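Local structure of acyl-CoA dehydrogenase domain protein Tcur3481 (Thermomonospora curvata, 6WY9) at residues His240-Tyr245 / His317-Ile322; Ser236-Ile241 / Tyr328-Tyr333. The protein binds FAD, held here in its dihydro form, and probably acts as an acyl-CoA dehydrogenase. One frame throughout, in Å; residues are numbered along the deposited sequence.

Contact 1: His240-Tyr245 / His317-Ile322; sequences HITASY and HLHGGI. With FDA (dihydroflavine-adenine dinucleotide), chain C.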
ATOM      1  N   HIS B 240      -2.402   7.671  20.113  1.00 37.79           N
ATOM      2  CA  HIS B 240      -2.235   8.678  21.154  1.00 39.75           C
ATOM      3  C   HIS B 240      -0.893   8.508  21.864  1.00 38.76           C
ATOM      4  O   HIS B 240      -0.147   9.477  22.039  1.00 37.09           O
ATOM      5  CB  HIS B 240      -3.400   8.625  22.148  1.00 43.63           C
ATOM      6  CG  HIS B 240      -3.305   9.670  23.228  1.00 49.64           C
ATOM      7  ND1 HIS B 240      -3.598  11.001  23.009  1.00 51.90           N
ATOM      8  CD2 HIS B 240      -2.907   9.587  24.519  1.00 51.65           C
ATOM      9  CE1 HIS B 240      -3.396  11.689  24.122  1.00 53.33           C
ATOM     10  NE2 HIS B 240      -2.972  10.854  25.052  1.00 52.70           N
ATOM     11  N   ILE B 241      -0.554   7.276  22.253  1.00 37.59           N
ATOM     12  CA  ILE B 241       0.697   7.038  22.979  1.00 39.29           C
ATOM     13  C   ILE B 241       1.893   7.416  22.109  1.00 36.96           C
ATOM     14  O   ILE B 241       2.877   8.014  22.574  1.00 37.34           O
ATOM     15  CB  ILE B 241       0.783   5.551  23.402  1.00 37.96           C
ATOM     16  CG1 ILE B 241      -0.170   5.245  24.565  1.00 39.33           C
ATOM     17  CG2 ILE B 241       2.285   5.161  23.774  1.00 37.14           C
ATOM     18  CD1 ILE B 241      -0.466   3.724  24.610  1.00 37.50           C
ATOM     19  N   THR B 242       1.821   7.045  20.832  1.00 37.23           N
ATOM     20  CA  THR B 242       2.916   7.270  19.897  1.00 35.78           C
ATOM     21  C   THR B 242       3.123   8.767  19.629  1.00 37.90           C
ATOM     22  O   THR B 242       4.265   9.255  19.609  1.00 35.71           O
ATOM     23  CB  THR B 242       2.605   6.508  18.602  1.00 35.27           C
ATOM     24  OG1 THR B 242       2.482   5.121  18.931  1.00 35.93           O
ATOM     25  CG2 THR B 242       3.787   6.673  17.609  1.00 34.27           C
ATOM     26  N   ALA B 243       2.015   9.507  19.439  1.00 37.76           N
ATOM     27  CA  ALA B 243       2.076  10.959  19.281  1.00 38.84           C
ATOM     28  C   ALA B 243       2.770  11.618  20.476  1.00 39.13           C
ATOM     29  O   ALA B 243       3.636  12.497  20.308  1.00 38.08           O
ATOM     30  CB  ALA B 243       0.659  11.523  19.107  1.00 39.60           C
ATOM     31  N   SER B 244       2.355  11.250  21.703  1.00 38.08           N
ATOM     32  CA  SER B 244       2.999  11.800  22.895  1.00 39.52           C
ATOM     33  C   SER B 244       4.482  11.463  22.927  1.00 35.66           C
ATOM     34  O   SER B 244       5.311  12.300  23.313  1.00 37.60           O
ATOM     35  CB  SER B 244       2.329  11.261  24.180  1.00 43.32           C
ATOM     36  OG  SER B 244       0.952  11.620  24.251  1.00 47.35           O
ATOM     37  N   TYR B 245       4.825  10.205  22.654  1.00 34.97           N
ATOM     38  CA  TYR B 245       6.225   9.796  22.710  1.00 36.57           C
ATOM     39  C   TYR B 245       7.074  10.595  21.703  1.00 38.42           C
ATOM     40  O   TYR B 245       8.173  11.060  22.037  1.00 38.96           O
ATOM     41  CB  TYR B 245       6.355   8.281  22.436  1.00 36.30           C
ATOM     42  CG  TYR B 245       7.792   7.807  22.479  1.00 36.11           C
ATOM     43  CD1 TYR B 245       8.423   7.645  23.693  1.00 37.49           C
ATOM     44  CD2 TYR B 245       8.512   7.528  21.309  1.00 35.06           C
ATOM     45  CE1 TYR B 245       9.762   7.227  23.780  1.00 38.74           C
ATOM     46  CE2 TYR B 245       9.870   7.096  21.379  1.00 34.98           C
ATOM     47  CZ  TYR B 245      10.479   6.961  22.598  1.00 38.05           C
ATOM     48  OH  TYR B 245      11.787   6.541  22.710  1.00 36.82           O
ATOM     49  N   HIS B 317       6.835   0.753  14.611  1.00 34.72           N
ATOM     50  CA  HIS B 317       7.999   1.229  13.914  1.00 36.45           C
ATOM     51  C   HIS B 317       8.455   2.591  14.449  1.00 36.77           C
ATOM     52  O   HIS B 317       9.663   2.819  14.654  1.00 35.29           O
ATOM     53  CB  HIS B 317       7.701   1.295  12.404  1.00 35.57           C
ATOM     54  CG  HIS B 317       8.867   1.840  11.643  1.00 37.13           C
ATOM     55  ND1 HIS B 317      10.011   1.102  11.440  1.00 36.60           N
ATOM     56  CD2 HIS B 317       9.125   3.085  11.154  1.00 37.08           C
ATOM     57  CE1 HIS B 317      10.911   1.848  10.813  1.00 38.71           C
ATOM     58  NE2 HIS B 317      10.402   3.059  10.643  1.00 37.49           N
ATOM     59  N   LEU B 318       7.503   3.521  14.644  1.00 36.18           N
ATOM     60  CA  LEU B 318       7.815   4.897  15.068  1.00 36.14           C
ATOM     61  C   LEU B 318       8.464   4.961  16.459  1.00 37.42           C
ATOM     62  O   LEU B 318       9.074   5.981  16.808  1.00 38.60           O
ATOM     63  CB  LEU B 318       6.516   5.719  15.048  1.00 33.66           C
ATOM     64  CG  LEU B 318       6.052   5.976  13.606  1.00 35.61           C
ATOM     65  CD1 LEU B 318       4.641   6.657  13.540  1.00 35.20           C
ATOM     66  CD2 LEU B 318       7.106   6.886  12.935  1.00 33.22           C
ATOM     67  N   HIS B 319       8.295   3.913  17.282  1.00 37.82           N
ATOM     68  CA  HIS B 319       8.930   3.882  18.596  1.00 36.87           C
ATOM     69  C   HIS B 319      10.382   3.418  18.551  1.00 35.59           C
ATOM     70  O   HIS B 319      11.118   3.651  19.523  1.00 36.28           O
ATOM     71  CB  HIS B 319       8.174   2.963  19.557  1.00 35.18           C
ATOM     72  CG  HIS B 319       7.077   3.643  20.291  1.00 36.16           C
ATOM     73  ND1 HIS B 319       5.784   3.700  19.801  1.00 34.06           N
ATOM     74  CD2 HIS B 319       7.079   4.335  21.457  1.00 35.56           C
ATOM     75  CE1 HIS B 319       5.024   4.352  20.665  1.00 34.57           C
ATOM     76  NE2 HIS B 319       5.785   4.768  21.667  1.00 35.84           N
ATOM     77  N   GLY B 320      10.789   2.705  17.501  1.00 34.45           N
ATOM     78  CA  GLY B 320      12.171   2.204  17.580  1.00 35.40           C
ATOM     79  C   GLY B 320      12.273   1.175  18.705  1.00 37.18           C
ATOM     80  O   GLY B 320      11.276   0.567  19.114  1.00 37.57           O
ATOM     81  N   GLY B 321      13.492   1.011  19.248  1.00 36.42           N
ATOM     82  CA  GLY B 321      13.740  -0.118  20.138  1.00 37.00           C
ATOM     83  C   GLY B 321      12.820  -0.175  21.346  1.00 37.15           C
ATOM     84  O   GLY B 321      12.383  -1.260  21.753  1.00 38.15           O
ATOM     85  N   ILE B 322      12.545   0.981  21.978  1.00 37.72           N
ATOM     86  CA  ILE B 322      11.740   0.947  23.197  1.00 37.72           C
ATOM     87  C   ILE B 322      10.353   0.356  22.922  1.00 38.76           C
ATOM     88  O   ILE B 322       9.722  -0.212  23.822  1.00 37.51           O
ATOM     89  CB  ILE B 322      11.610   2.352  23.860  1.00 40.04           C
ATOM     90  CG1 ILE B 322      11.017   2.217  25.266  1.00 42.23           C
ATOM     91  CG2 ILE B 322      10.652   3.267  23.053  1.00 36.87           C
ATOM     92  CD1 ILE B 322      11.035   3.550  26.070  1.00 44.59           C
TER
HETATM   93  PA  FDA C 401      14.925   6.370  17.572  1.00 36.59           P
HETATM   94  O1A FDA C 401      14.194   6.996  18.716  1.00 37.23           O
HETATM   95  O2A FDA C 401      16.252   6.981  17.092  1.00 35.31           O
HETATM   96  O5B FDA C 401      13.941   6.501  16.200  1.00 38.90           O
HETATM   97  C5B FDA C 401      12.713   5.891  16.498  1.00 37.80           C
HETATM   98  C4B FDA C 401      11.874   5.938  15.208  1.00 38.75           C
HETATM   99  O4B FDA C 401      11.888   7.379  14.769  1.00 38.45           O
HETATM  100  C3B FDA C 401      12.547   5.240  14.024  1.00 37.70           C
HETATM  101  O3B FDA C 401      12.205   3.906  13.935  1.00 36.38           O
HETATM  102  C2B FDA C 401      11.918   5.968  12.850  1.00 38.44           C
HETATM  103  O2B FDA C 401      10.493   5.637  12.634  1.00 38.84           O
HETATM  104  C1B FDA C 401      11.911   7.460  13.308  1.00 38.35           C
HETATM  105  N9A FDA C 401      13.048   8.249  12.836  1.00 38.20           N
HETATM  106  C8A FDA C 401      14.322   8.399  13.419  1.00 37.99           C
HETATM  107  N7A FDA C 401      15.087   9.251  12.749  1.00 37.47           N
HETATM  108  C5A FDA C 401      14.309   9.674  11.693  1.00 36.80           C
HETATM  109  C6A FDA C 401      14.590  10.551  10.634  1.00 36.86           C
HETATM  110  N6A FDA C 401      15.783  11.166  10.522  1.00 35.35           N
HETATM  111  N1A FDA C 401      13.654  10.809   9.695  1.00 36.31           N
HETATM  112  C2A FDA C 401      12.473  10.146   9.871  1.00 37.18           C
HETATM  113  N3A FDA C 401      12.061   9.273  10.822  1.00 35.39           N
HETATM  114  C4A FDA C 401      13.023   9.071  11.736  1.00 37.15           C
HETATM  115  N1  FDA C 401      21.991  -1.570  19.093  1.00 42.49           N
HETATM  116  C2  FDA C 401      23.340  -1.807  19.430  1.00 44.16           C
HETATM  117  O2  FDA C 401      24.118  -0.847  19.625  1.00 45.25           O
HETATM  118  N3  FDA C 401      23.725  -3.140  19.521  1.00 43.57           N
HETATM  119  C4  FDA C 401      22.864  -4.242  19.313  1.00 41.87           C
HETATM  120  O4  FDA C 401      23.295  -5.381  19.440  1.00 40.31           O
HETATM  121  C4X FDA C 401      21.505  -3.909  18.976  1.00 41.06           C
HETATM  122  N5  FDA C 401      20.590  -4.939  18.758  1.00 40.82           N
HETATM  123  C5X FDA C 401      19.259  -4.665  18.926  1.00 38.59           C
HETATM  124  C6  FDA C 401      18.366  -5.650  19.138  1.00 38.91           C
HETATM  125  C7  FDA C 401      17.002  -5.318  19.332  1.00 39.36           C
HETATM  126  C7M FDA C 401      16.094  -6.384  19.559  1.00 39.63           C
HETATM  127  C8  FDA C 401      16.559  -4.049  19.285  1.00 40.08           C
HETATM  128  C8M FDA C 401      15.136  -3.701  19.476  1.00 40.97           C
HETATM  129  C9  FDA C 401      17.468  -3.035  19.035  1.00 39.73           C
HETATM  130  C9A FDA C 401      18.813  -3.348  18.871  1.00 39.07           C
HETATM  131  N10 FDA C 401      19.753  -2.336  18.613  1.00 40.09           N
HETATM  132  C10 FDA C 401      21.092  -2.628  18.891  1.00 42.37           C
HETATM  133  C1' FDA C 401      19.307  -0.914  18.668  1.00 40.26           C
HETATM  134  C2' FDA C 401      18.953  -0.361  17.259  1.00 41.26           C
HETATM  135  O2' FDA C 401      20.069  -0.163  16.532  1.00 41.20           O
HETATM  136  C3' FDA C 401      18.164   0.990  17.574  1.00 40.33           C
HETATM  137  O3' FDA C 401      16.898   0.714  18.137  1.00 37.90           O
HETATM  138  C4' FDA C 401      18.047   1.848  16.323  1.00 41.52           C
HETATM  139  O4' FDA C 401      19.317   2.318  16.026  1.00 43.24           O
HETATM  140  C5' FDA C 401      16.990   2.954  16.584  1.00 42.98           C
HETATM  141  O5' FDA C 401      17.463   3.756  17.626  1.00 40.99           O
HETATM  142  P   FDA C 401      16.230   4.096  18.648  1.00 38.70           P
HETATM  143  O1P FDA C 401      15.728   2.802  19.074  1.00 37.94           O
HETATM  144  O2P FDA C 401      16.769   5.085  19.670  1.00 40.06           O
HETATM  145  O3P FDA C 401      14.996   4.800  17.790  1.00 36.40           O
HETATM  146  O   HOH W   1      12.902   5.477  20.380  1.00 37.40           O

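Contact 2: Ser236-Ile241 / Tyr328-Tyr333; sequences SGALHI and YPIHRY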
ATOM      1  N   SER B 236      -6.717   3.874  18.232  1.00 36.04           N
ATOM      2  CA  SER B 236      -6.756   5.220  18.784  1.00 38.88           C
ATOM      3  C   SER B 236      -5.771   5.359  19.941  1.00 39.23           C
ATOM      4  O   SER B 236      -5.023   6.339  20.024  1.00 38.71           O
ATOM      5  CB  SER B 236      -8.183   5.546  19.264  1.00 40.84           C
ATOM      6  OG  SER B 236      -9.079   5.545  18.157  1.00 44.25           O
ATOM      7  N   GLY B 237      -5.779   4.392  20.858  1.00 38.47           N
ATOM      8  CA  GLY B 237      -4.872   4.471  21.993  1.00 38.33           C
ATOM      9  C   GLY B 237      -3.426   4.366  21.551  1.00 38.60           C
ATOM     10  O   GLY B 237      -2.566   5.098  22.040  1.00 37.90           O
ATOM     11  N   ALA B 238      -3.144   3.465  20.601  1.00 37.03           N
ATOM     12  CA  ALA B 238      -1.789   3.328  20.078  1.00 37.50           C
ATOM     13  C   ALA B 238      -1.309   4.645  19.471  1.00 36.62           C
ATOM     14  O   ALA B 238      -0.184   5.099  19.727  1.00 34.68           O
ATOM     15  CB  ALA B 238      -1.750   2.204  19.019  1.00 35.76           C
ATOM     16  N   LEU B 239      -2.146   5.252  18.626  1.00 34.71           N
ATOM     17  CA  LEU B 239      -1.776   6.531  18.027  1.00 36.21           C
ATOM     18  C   LEU B 239      -1.527   7.599  19.106  1.00 37.28           C
ATOM     19  O   LEU B 239      -0.547   8.353  19.029  1.00 36.78           O
ATOM     20  CB  LEU B 239      -2.864   6.998  17.061  1.00 35.29           C
ATOM     21  CG  LEU B 239      -2.531   8.308  16.345  1.00 35.80           C
ATOM     22  CD1 LEU B 239      -1.119   8.299  15.631  1.00 34.57           C
ATOM     23  CD2 LEU B 239      -3.633   8.641  15.317  1.00 36.04           C
ATOM     24  N   HIS B 240      -2.402   7.671  20.113  1.00 37.79           N
ATOM     25  CA  HIS B 240      -2.235   8.678  21.154  1.00 39.75           C
ATOM     26  C   HIS B 240      -0.893   8.508  21.864  1.00 38.76           C
ATOM     27  O   HIS B 240      -0.147   9.477  22.039  1.00 37.09           O
ATOM     28  CB  HIS B 240      -3.400   8.625  22.148  1.00 43.63           C
ATOM     29  CG  HIS B 240      -3.305   9.670  23.228  1.00 49.64           C
ATOM     30  ND1 HIS B 240      -3.598  11.001  23.009  1.00 51.90           N
ATOM     31  CD2 HIS B 240      -2.907   9.587  24.519  1.00 51.65           C
ATOM     32  CE1 HIS B 240      -3.396  11.689  24.122  1.00 53.33           C
ATOM     33  NE2 HIS B 240      -2.972  10.854  25.052  1.00 52.70           N
ATOM     34  N   ILE B 241      -0.554   7.276  22.253  1.00 37.59           N
ATOM     35  CA  ILE B 241       0.697   7.038  22.979  1.00 39.29           C
ATOM     36  C   ILE B 241       1.893   7.416  22.109  1.00 36.96           C
ATOM     37  O   ILE B 241       2.877   8.014  22.574  1.00 37.34           O
ATOM     38  CB  ILE B 241       0.783   5.551  23.402  1.00 37.96           C
ATOM     39  CG1 ILE B 241      -0.170   5.245  24.565  1.00 39.33           C
ATOM     40  CG2 ILE B 241       2.285   5.161  23.774  1.00 37.14           C
ATOM     41  CD1 ILE B 241      -0.466   3.724  24.610  1.00 37.50           C
ATOM     42  N   TYR B 328       7.240  -1.350  28.411  1.00 43.09           N
ATOM     43  CA  TYR B 328       6.723  -0.127  27.823  1.00 41.74           C
ATOM     44  C   TYR B 328       5.378  -0.473  27.171  1.00 42.20           C
ATOM     45  O   TYR B 328       5.176  -1.629  26.798  1.00 40.25           O
ATOM     46  CB  TYR B 328       7.732   0.439  26.798  1.00 39.06           C
ATOM     47  CG  TYR B 328       7.281   1.730  26.114  1.00 37.41           C
ATOM     48  CD1 TYR B 328       7.489   2.983  26.732  1.00 37.94           C
ATOM     49  CD2 TYR B 328       6.599   1.687  24.881  1.00 36.21           C
ATOM     50  CE1 TYR B 328       7.052   4.172  26.126  1.00 37.43           C
ATOM     51  CE2 TYR B 328       6.144   2.832  24.251  1.00 35.68           C
ATOM     52  CZ  TYR B 328       6.374   4.090  24.880  1.00 39.21           C
ATOM     53  OH  TYR B 328       5.936   5.249  24.275  1.00 40.43           O
ATOM     54  N   PRO B 329       4.406   0.462  27.087  1.00 42.08           N
ATOM     55  CA  PRO B 329       3.027   0.017  26.836  1.00 41.71           C
ATOM     56  C   PRO B 329       2.708  -0.398  25.414  1.00 38.22           C
ATOM     57  O   PRO B 329       1.779  -1.191  25.215  1.00 35.64           O
ATOM     58  CB  PRO B 329       2.174   1.234  27.241  1.00 43.42           C
ATOM     59  CG  PRO B 329       3.145   2.392  27.318  1.00 42.78           C
ATOM     60  CD  PRO B 329       4.447   1.783  27.739  1.00 43.24           C
ATOM     61  N   ILE B 330       3.409   0.162  24.420  1.00 36.35           N
ATOM     62  CA  ILE B 330       2.836   0.133  23.074  1.00 37.14           C
ATOM     63  C   ILE B 330       2.747  -1.305  22.545  1.00 37.92           C
ATOM     64  O   ILE B 330       1.851  -1.613  21.758  1.00 37.30           O
ATOM     65  CB  ILE B 330       3.633   1.041  22.103  1.00 38.02           C
ATOM     66  CG1 ILE B 330       2.842   1.257  20.787  1.00 36.81           C
ATOM     67  CG2 ILE B 330       5.045   0.426  21.810  1.00 36.78           C
ATOM     68  CD1 ILE B 330       1.565   2.171  20.963  1.00 36.82           C
ATOM     69  N   HIS B 331       3.656  -2.204  22.959  1.00 36.35           N
ATOM     70  CA  HIS B 331       3.658  -3.556  22.382  1.00 36.41           C
ATOM     71  C   HIS B 331       2.324  -4.286  22.605  1.00 36.32           C
ATOM     72  O   HIS B 331       1.979  -5.186  21.835  1.00 34.96           O
ATOM     73  CB  HIS B 331       4.771  -4.411  22.982  1.00 36.20           C
ATOM     74  CG  HIS B 331       4.490  -4.834  24.392  1.00 37.21           C
ATOM     75  ND1 HIS B 331       4.541  -3.939  25.452  1.00 37.09           N
ATOM     76  CD2 HIS B 331       4.113  -6.024  24.926  1.00 38.53           C
ATOM     77  CE1 HIS B 331       4.252  -4.571  26.580  1.00 38.50           C
ATOM     78  NE2 HIS B 331       3.987  -5.837  26.288  1.00 38.07           N
ATOM     79  N   ARG B 332       1.571  -3.939  23.656  1.00 36.07           N
ATOM     80  CA  ARG B 332       0.279  -4.598  23.864  1.00 38.14           C
ATOM     81  C   ARG B 332      -0.722  -4.201  22.786  1.00 35.62           C
ATOM     82  O   ARG B 332      -1.562  -5.011  22.393  1.00 36.89           O
ATOM     83  CB  ARG B 332      -0.287  -4.274  25.262  1.00 37.31           C
ATOM     84  CG  ARG B 332       0.550  -4.878  26.399  1.00 39.05           C
ATOM     85  CD  ARG B 332      -0.275  -5.040  27.697  1.00 37.15           C
ATOM     86  NE  ARG B 332       0.607  -5.428  28.803  1.00 41.55           N
ATOM     87  CZ  ARG B 332       1.439  -4.608  29.449  1.00 44.00           C
ATOM     88  NH1 ARG B 332       2.215  -5.089  30.432  1.00 45.09           N
ATOM     89  NH2 ARG B 332       1.483  -3.322  29.132  1.00 40.79           N
ATOM     90  N   TYR B 333      -0.677  -2.952  22.335  1.00 35.05           N
ATOM     91  CA  TYR B 333      -1.551  -2.522  21.240  1.00 33.53           C
ATOM     92  C   TYR B 333      -1.225  -3.292  19.970  1.00 35.79           C
ATOM     93  O   TYR B 333      -2.129  -3.744  19.249  1.00 35.97           O
ATOM     94  CB  TYR B 333      -1.387  -1.004  21.036  1.00 32.41           C
ATOM     95  CG  TYR B 333      -1.910  -0.274  22.254  1.00 33.72           C
ATOM     96  CD1 TYR B 333      -1.145  -0.186  23.422  1.00 34.74           C
ATOM     97  CD2 TYR B 333      -3.202   0.249  22.262  1.00 34.46           C
ATOM     98  CE1 TYR B 333      -1.668   0.418  24.573  1.00 35.71           C
ATOM     99  CE2 TYR B 333      -3.728   0.877  23.407  1.00 34.42           C
ATOM    100  CZ  TYR B 333      -2.951   0.949  24.549  1.00 36.11           C
ATOM    101  OH  TYR B 333      -3.480   1.570  25.669  1.00 37.73           O
TER

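Contact 1: His240-Tyr245 / His317-Ile322
Tyr245 lies over His319 in an offset stack, the ring centroids 4.7 Å apart and the planes 28° from parallel. With CG anti to the backbone N (chi1 180°), the tyrosine runs from helix 215-248 toward the end of helix 295-319. Its CB already touches imidazole, 3.6 Å from His319 NE2; CG rests between NE2 and CD2 of that ring, and Tyr245 CD2 comes to 3.5 Å from His319 CD2, which sits over one face near the rim. Farther out, Tyr245 CZ meets Ile322 CG2, and Tyr245 OH shares a water with His319 O and a phosphate oxygen, O1A, of the flavin dinucleotide. Both helices belong to the C-terminal helical domain of the acyl-CoA dehydrogenase fold, and the helix end and the turn after it hold the cofactor: His317 O accepts a hydrogen bond from FDA O3B, and Gly321 N donates a nearly straight one to FDA O1P (2.9 Å, 166°). Gly320 has positive phi, and a CB there would collide with FDA O3P. A leucine in place of Tyr245 would probably cost His319 its stacking partner and take one hydrogen-bonding partner from the water. At the edge of the imidazole, Thr242 OG1 comes to 3.2 Å from His319 CE1, although its hydrogen bond goes to Ala238 O; His319 NE2 is paired with Tyr328 OH, and Thr242 CG2 packs on Leu318 CB at 3.9 Å.

Contact 2: Ser236-Ile241 / Tyr328-Tyr333
Gly237 presents bare backbone to the ring of Tyr333, its C atom 4.0 Å from Tyr333 CE2. This is helix-to-helix packing within the C-terminal helical domain of the acyl-CoA dehydrogenase fold, where the long helix 215-248 receives the beginning of helix 330-340 and the loop residues leading into it. No hydrogen bond crosses between the two segments. A CB at Gly237 would lie 2.9 Å from Tyr333 CE2, a clash, which shows how closely the aromatic ring approaches the helix backbone here.

At Ala238 the backbones come nearest, with 6.0 Å between its CA and that of Tyr333. The methyl group touches both Tyr333 CB and Ile330 CD1, while the backbone N of Ala238 faces Tyr333 CD2 obliquely. In Ile330, with CG1 anti to the backbone N (chi1 -167°) and chi2 at 70°, CD1 turns in against the helix, 3.6 Å from Ala238 O, an oxygen already engaged by Thr242.

One turn on, Ile241 sends its two branches to different neighbours. The CG2 methyl lies 3.7 Å from Tyr328 OH, whose polar partner is His319, and more loosely against Ile330 CD1. The side chain as a whole crosses that of Tyr333 at about a right angle. Tyr333 OH is hydrogen-bonded to Arg80 O beyond the contact, and Ile241 CD1 sits 3.5 Å from Tyr333 CE1.

In the fold
Successive turns of helix 215-248 serve both contacts, whose centres are 8 Å apart, and Ile241 takes part in both. Each is partly buried, but contact 2 lies nearer the middle of the chain, its centre about 18 Å from that of the chain, against about 25 Å for contact 1. Their chemistry follows this placement: contact 1, at the cofactor, combines ring stacking with water and phosphate, whereas contact 2 is almost wholly aliphatic and aromatic packing. Helices 295-319 and 330-340 are consecutive in the chain, and their segments also meet directly. His319 NE2 and Tyr328 OH, 2.7 Å apart in a probable hydrogen bond, connect the stacked pair of contact 1 to the loop of contact 2.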